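Local structure of uncharacterized protein conserved in bacteria with a cystatin-like fold (Silicibacter pomeroyi, 3FLJ) at residues A[41-52]-A[116-124]. The protein is of unknown function but has a cystatin-like fold and belongs to the SnoaL-like family, whose curved sheet and helices often enclose a pocket for small molecules. Residues are numbered along the deposited sequence; the frame is centred on the assembly and turned at random.
Sequences ALLAEDVRFMPP and LIQDFEVVM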
ATOM      1  N   ALA A  41     -16.545  11.757 -12.675  1.00 49.84           N
ATOM      2  CA  ALA A  41     -16.506  11.231 -14.064  1.00 49.72           C
ATOM      3  C   ALA A  41     -15.634   9.987 -14.316  1.00 48.93           C
ATOM      4  O   ALA A  41     -15.870   9.260 -15.286  1.00 49.19           O
ATOM      5  CB  ALA A  41     -16.132  12.351 -15.058  1.00 50.32           C
ATOM      6  N   LEU A  42     -14.645   9.759 -13.458  1.00 48.53           N
ATOM      7  CA  LEU A  42     -13.760   8.585 -13.549  1.00 48.25           C
ATOM      8  C   LEU A  42     -14.259   7.332 -12.807  1.00 46.97           C
ATOM      9  O   LEU A  42     -13.682   6.255 -12.991  1.00 45.50           O
ATOM     10  CB  LEU A  42     -12.366   8.958 -13.022  1.00 49.21           C
ATOM     11  CG  LEU A  42     -11.707  10.192 -13.676  1.00 50.19           C
ATOM     12  CD1 LEU A  42     -10.305  10.361 -13.133  1.00 52.75           C
ATOM     13  CD2 LEU A  42     -11.683  10.120 -15.203  1.00 51.93           C
ATOM     14  N   LEU A  43     -15.345   7.456 -12.034  1.00 46.13           N
ATOM     15  CA  LEU A  43     -15.828   6.381 -11.162  1.00 45.77           C
ATOM     16  C   LEU A  43     -16.980   5.616 -11.773  1.00 44.53           C
ATOM     17  O   LEU A  43     -17.868   6.221 -12.360  1.00 43.48           O
ATOM     18  CB  LEU A  43     -16.292   6.967  -9.821  1.00 45.05           C
ATOM     19  CG  LEU A  43     -15.323   7.844  -9.023  1.00 44.23           C
ATOM     20  CD1 LEU A  43     -16.001   8.385  -7.740  1.00 42.35           C
ATOM     21  CD2 LEU A  43     -14.029   7.127  -8.691  1.00 38.59           C
ATOM     22  N   ALA A  44     -16.984   4.291 -11.606  1.00 43.87           N
ATOM     23  CA  ALA A  44     -18.122   3.461 -12.029  1.00 44.45           C
ATOM     24  C   ALA A  44     -19.325   3.825 -11.132  1.00 44.87           C
ATOM     25  O   ALA A  44     -19.143   4.262  -9.968  1.00 44.32           O
ATOM     26  CB  ALA A  44     -17.789   1.966 -11.915  1.00 43.04           C
ATOM     27  N   GLU A  45     -20.539   3.671 -11.674  1.00 45.14           N
ATOM     28  CA  GLU A  45     -21.773   3.998 -10.930  0.50 45.34           C
ATOM     29  C   GLU A  45     -21.826   3.321  -9.547  1.00 45.09           C
ATOM     30  O   GLU A  45     -22.210   3.966  -8.564  1.00 44.70           O
ATOM     31  CB  GLU A  45     -23.015   3.671 -11.769  0.50 45.44           C
ATOM     32  CG  GLU A  45     -24.327   4.196 -11.190  0.50 46.07           C
ATOM     33  CD  GLU A  45     -25.487   4.179 -12.183  0.50 46.75           C
ATOM     34  OE1 GLU A  45     -25.289   4.513 -13.378  0.50 51.34           O
ATOM     35  OE2 GLU A  45     -26.617   3.866 -11.751  0.50 51.46           O
ATOM     36  N   ASP A  46     -21.373   2.061  -9.483  1.00 45.13           N
ATOM     37  CA  ASP A  46     -21.316   1.231  -8.267  1.00 45.29           C
ATOM     38  C   ASP A  46     -19.867   1.025  -7.752  1.00 44.70           C
ATOM     39  O   ASP A  46     -19.539  -0.046  -7.207  1.00 43.51           O
ATOM     40  CB  ASP A  46     -22.031  -0.119  -8.536  1.00 46.27           C
ATOM     41  CG  ASP A  46     -21.406  -0.942  -9.702  1.00 51.99           C
ATOM     42  OD1 ASP A  46     -20.450  -0.478 -10.389  1.00 52.63           O
ATOM     43  OD2 ASP A  46     -21.919  -2.060  -9.946  1.00 58.97           O
ATOM     44  N   VAL A  47     -19.012   2.048  -7.928  1.00 43.79           N
ATOM     45  CA  VAL A  47     -17.605   2.010  -7.472  1.00 43.50           C
ATOM     46  C   VAL A  47     -17.515   1.680  -5.968  1.00 43.02           C
ATOM     47  O   VAL A  47     -18.355   2.131  -5.198  1.00 41.48           O
ATOM     48  CB  VAL A  47     -16.841   3.358  -7.749  1.00 43.92           C
ATOM     49  CG1 VAL A  47     -17.520   4.556  -7.047  1.00 40.99           C
ATOM     50  CG2 VAL A  47     -15.342   3.251  -7.353  1.00 41.53           C
ATOM     51  N   ARG A  48     -16.533   0.859  -5.606  1.00 43.94           N
ATOM     52  CA  ARG A  48     -16.251   0.454  -4.230  1.00 44.59           C
ATOM     53  C   ARG A  48     -14.951   1.134  -3.812  1.00 43.98           C
ATOM     54  O   ARG A  48     -13.931   0.952  -4.479  1.00 43.82           O
ATOM     55  CB  ARG A  48     -16.117  -1.058  -4.157  1.00 44.89           C
ATOM     56  CG  ARG A  48     -17.423  -1.774  -4.438  1.00 47.78           C
ATOM     57  CD  ARG A  48     -17.295  -3.285  -4.452  1.00 49.19           C
ATOM     58  NE  ARG A  48     -16.583  -3.840  -5.621  1.00 59.54           N
ATOM     59  CZ  ARG A  48     -17.053  -3.935  -6.885  1.00 62.12           C
ATOM     60  NH1 ARG A  48     -18.266  -3.505  -7.242  1.00 66.78           N
ATOM     61  NH2 ARG A  48     -16.284  -4.488  -7.826  1.00 62.12           N
ATOM     62  N   PHE A  49     -15.008   1.957  -2.759  1.00 43.92           N
ATOM     63  CA  PHE A  49     -13.835   2.635  -2.186  1.00 43.70           C
ATOM     64  C   PHE A  49     -13.550   2.024  -0.807  1.00 43.53           C
ATOM     65  O   PHE A  49     -14.437   2.015   0.039  1.00 43.76           O
ATOM     66  CB  PHE A  49     -14.021   4.142  -2.096  1.00 43.78           C
ATOM     67  CG  PHE A  49     -12.880   4.843  -1.409  1.00 44.69           C
ATOM     68  CD1 PHE A  49     -11.639   4.969  -2.049  1.00 46.42           C
ATOM     69  CD2 PHE A  49     -13.026   5.345  -0.111  1.00 46.91           C
ATOM     70  CE1 PHE A  49     -10.549   5.598  -1.412  1.00 43.90           C
ATOM     71  CE2 PHE A  49     -11.946   5.977   0.553  1.00 46.91           C
ATOM     72  CZ  PHE A  49     -10.703   6.110  -0.100  1.00 46.03           C
HETATM   73  N   MSE A  50     -12.317   1.540  -0.623  1.00 43.87           N
HETATM   74  CA  MSE A  50     -11.857   0.912   0.619  0.50 43.08           C
HETATM   75  C   MSE A  50     -10.712   1.763   1.201  1.00 44.18           C
HETATM   76  O   MSE A  50      -9.589   1.733   0.678  1.00 44.31           O
HETATM   77  CB  MSE A  50     -11.423  -0.511   0.303  0.50 42.96           C
HETATM   78  CG  MSE A  50     -12.597  -1.454   0.057  0.50 43.82           C
HETATM   79 SE   MSE A  50     -12.104  -2.910  -1.100  0.38 40.46          SE
HETATM   80  CE  MSE A  50     -12.075  -1.913  -2.822  0.50 35.41           C
ATOM     81  N   PRO A  51     -10.982   2.523   2.300  1.00 43.36           N
ATOM     82  CA  PRO A  51      -9.954   3.425   2.828  1.00 43.27           C
ATOM     83  C   PRO A  51      -8.838   2.731   3.617  1.00 43.77           C
ATOM     84  O   PRO A  51      -9.009   1.590   4.011  1.00 43.58           O
ATOM     85  CB  PRO A  51     -10.772   4.334   3.746  1.00 44.64           C
ATOM     86  CG  PRO A  51     -11.788   3.435   4.313  1.00 43.62           C
ATOM     87  CD  PRO A  51     -12.196   2.580   3.155  1.00 44.06           C
ATOM     88  N   PRO A  52      -7.718   3.432   3.895  1.00 43.99           N
ATOM     89  CA  PRO A  52      -6.652   2.794   4.691  1.00 44.05           C
ATOM     90  C   PRO A  52      -6.952   2.738   6.205  1.00 44.55           C
ATOM     91  O   PRO A  52      -6.274   2.002   6.938  1.00 43.33           O
ATOM     92  CB  PRO A  52      -5.455   3.699   4.424  1.00 44.80           C
ATOM     93  CG  PRO A  52      -6.044   5.045   4.258  1.00 43.89           C
ATOM     94  CD  PRO A  52      -7.402   4.849   3.622  1.00 44.64           C
ATOM     95  N   LEU A 116     -13.792   2.817 -16.451  1.00 44.24           N
ATOM     96  CA  LEU A 116     -14.046   3.585 -15.223  1.00 44.47           C
ATOM     97  C   LEU A 116     -13.511   2.812 -14.018  1.00 44.68           C
ATOM     98  O   LEU A 116     -13.337   1.585 -14.082  1.00 44.83           O
ATOM     99  CB  LEU A 116     -15.547   3.877 -15.067  1.00 43.56           C
ATOM    100  CG  LEU A 116     -16.205   4.680 -16.200  1.00 44.78           C
ATOM    101  CD1 LEU A 116     -17.719   4.812 -16.000  1.00 43.89           C
ATOM    102  CD2 LEU A 116     -15.578   6.062 -16.375  1.00 48.25           C
ATOM    103  N   ILE A 117     -13.271   3.535 -12.920  1.00 44.47           N
ATOM    104  CA  ILE A 117     -12.745   2.958 -11.685  1.00 44.87           C
ATOM    105  C   ILE A 117     -13.861   2.159 -10.998  1.00 45.56           C
ATOM    106  O   ILE A 117     -14.864   2.743 -10.578  1.00 45.47           O
ATOM    107  CB  ILE A 117     -12.169   4.048 -10.727  1.00 44.88           C
ATOM    108  CG1 ILE A 117     -11.009   4.807 -11.416  1.00 45.78           C
ATOM    109  CG2 ILE A 117     -11.696   3.418  -9.414  1.00 43.99           C
ATOM    110  CD1 ILE A 117     -10.458   5.983 -10.624  1.00 46.03           C
ATOM    111  N   GLN A 118     -13.671   0.835 -10.909  1.00 45.96           N
ATOM    112  CA  GLN A 118     -14.631  -0.094 -10.293  1.00 45.48           C
ATOM    113  C   GLN A 118     -14.283  -0.336  -8.818  1.00 44.72           C
ATOM    114  O   GLN A 118     -15.181  -0.355  -7.990  1.00 44.34           O
ATOM    115  CB  GLN A 118     -14.667  -1.423 -11.057  1.00 45.34           C
ATOM    116  CG  GLN A 118     -15.816  -2.376 -10.666  1.00 47.44           C
ATOM    117  CD  GLN A 118     -17.213  -1.797 -10.957  1.00 51.56           C
ATOM    118  OE1 GLN A 118     -17.649  -1.735 -12.112  1.00 54.20           O
ATOM    119  NE2 GLN A 118     -17.915  -1.380  -9.899  1.00 51.44           N
ATOM    120  N   ASP A 119     -13.004  -0.590  -8.528  1.00 44.23           N
ATOM    121  CA  ASP A 119     -12.486  -0.785  -7.155  1.00 44.86           C
ATOM    122  C   ASP A 119     -11.313   0.156  -6.939  1.00 44.30           C
ATOM    123  O   ASP A 119     -10.438   0.235  -7.796  1.00 43.60           O
ATOM    124  CB  ASP A 119     -12.017  -2.211  -6.929  1.00 46.39           C
ATOM    125  CG  ASP A 119     -13.136  -3.211  -7.036  1.00 49.59           C
ATOM    126  OD1 ASP A 119     -13.992  -3.218  -6.141  1.00 55.99           O
ATOM    127  OD2 ASP A 119     -13.134  -3.995  -7.996  1.00 57.88           O
ATOM    128  N   PHE A 120     -11.311   0.834  -5.791  1.00 43.94           N
ATOM    129  CA  PHE A 120     -10.308   1.833  -5.396  1.00 43.20           C
ATOM    130  C   PHE A 120     -10.013   1.503  -3.921  1.00 43.51           C
ATOM    131  O   PHE A 120     -10.818   1.816  -3.040  1.00 43.21           O
ATOM    132  CB  PHE A 120     -10.939   3.227  -5.587  1.00 43.14           C
ATOM    133  CG  PHE A 120      -9.968   4.401  -5.557  1.00 42.77           C
ATOM    134  CD1 PHE A 120      -8.857   4.468  -4.689  1.00 43.51           C
ATOM    135  CD2 PHE A 120     -10.243   5.525  -6.356  1.00 43.40           C
ATOM    136  CE1 PHE A 120      -8.010   5.589  -4.683  1.00 42.50           C
ATOM    137  CE2 PHE A 120      -9.394   6.656  -6.347  1.00 43.49           C
ATOM    138  CZ  PHE A 120      -8.279   6.681  -5.500  1.00 46.46           C
ATOM    139  N   GLU A 121      -8.875   0.851  -3.673  1.00 43.12           N
ATOM    140  CA  GLU A 121      -8.458   0.413  -2.338  1.00 43.52           C
ATOM    141  C   GLU A 121      -7.153   1.113  -1.968  1.00 44.05           C
ATOM    142  O   GLU A 121      -6.196   1.060  -2.744  1.00 42.46           O
ATOM    143  CB  GLU A 121      -8.301  -1.101  -2.355  1.00 43.55           C
ATOM    144  CG  GLU A 121      -7.968  -1.726  -1.001  1.00 44.42           C
ATOM    145  CD  GLU A 121      -8.178  -3.223  -0.998  1.00 44.78           C
ATOM    146  OE1 GLU A 121      -8.095  -3.855  -2.067  1.00 46.83           O
ATOM    147  OE2 GLU A 121      -8.444  -3.774   0.076  1.00 45.97           O
ATOM    148  N   VAL A 122      -7.118   1.761  -0.793  1.00 43.47           N
ATOM    149  CA  VAL A 122      -5.958   2.550  -0.360  1.00 43.72           C
ATOM    150  C   VAL A 122      -5.229   1.879   0.803  1.00 44.29           C
ATOM    151  O   VAL A 122      -5.845   1.549   1.818  1.00 44.09           O
ATOM    152  CB  VAL A 122      -6.355   3.988   0.010  1.00 43.38           C
ATOM    153  CG1 VAL A 122      -5.109   4.825   0.464  1.00 40.78           C
ATOM    154  CG2 VAL A 122      -7.055   4.674  -1.155  1.00 43.24           C
ATOM    155  N   VAL A 123      -3.918   1.679   0.633  1.00 44.13           N
ATOM    156  CA  VAL A 123      -3.008   1.133   1.668  1.00 44.42           C
ATOM    157  C   VAL A 123      -1.971   2.235   1.953  1.00 44.99           C
ATOM    158  O   VAL A 123      -1.613   2.985   1.045  1.00 45.81           O
ATOM    159  CB  VAL A 123      -2.352  -0.222   1.247  1.00 45.38           C
ATOM    160  CG1 VAL A 123      -3.391  -1.342   1.217  1.00 45.17           C
ATOM    161  CG2 VAL A 123      -1.669  -0.139  -0.105  1.00 43.81           C
HETATM  162  N   MSE A 124      -1.530   2.354   3.209  1.00 45.14           N
HETATM  163  CA  MSE A 124      -0.603   3.405   3.638  1.00 46.31           C
HETATM  164  C   MSE A 124       0.364   3.003   4.736  1.00 44.92           C
HETATM  165  O   MSE A 124       0.221   1.941   5.360  1.00 46.00           O
HETATM  166  CB  MSE A 124      -1.399   4.621   4.167  1.00 46.27           C
HETATM  167  CG  MSE A 124      -1.866   5.592   3.145  1.00 55.18           C
HETATM  168 SE   MSE A 124      -2.791   7.059   4.083  0.75 52.48          SE
HETATM  169  CE  MSE A 124      -1.492   7.854   5.145  1.00 57.41           C
TER
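Phe49 and Phe120 both hold CG opposite the backbone N (chi1 175° and -166°); the register of two parallel strands puts them on one face, and these torsions lay them alongside each other. The edge of Phe49 thus meets the face of Phe120 in a T-shaped stack, centroids 5.5 Å apart, while Phe49 CE1 also reaches Val122 CG2 at 3.6 Å. The opposite face carries Arg48, Asp119, Met50 and Glu121. There the Arg48 chain bends at chi3 and runs alongside Asp119, forming a salt bridge through NE and OD1 at 2.7 Å; both hydrogen bonds, NE to OD1 and NH2 to OD2, are weak. At a classic bulge, where Gln118 and Asp119 face Thr110, Gln118 carries NE2 to Asp46 OD1 (2.7 Å), a nearly straight bond in the amide plane that meets the carboxylate from above, while OE1 is taken by Asn112 ND2. An alanine in place of Gln118 would probably leave Asp46 OD1 without this donor and Asn112 without its acceptor. Arg48 and Met50 each give N-H to one carbonyl and receive one at their own, as in Val122 N to Met50 O, 2.9 Å. Leu42 O and Ala44 N grip Ile117 on the two sides of Leu43, before a type I turn from Ala44 to Val47. Glu121 turns its carboxylate to Arg81 and Arg125 of the second subunit. In this curved, cystatin-like mixed sheet, strand 117-125 lies between parallel 47-50 and antiparallel 101-111, with helix 61-74 covering Phe49 and helix 22-31 packing on Ile117 and Phe120.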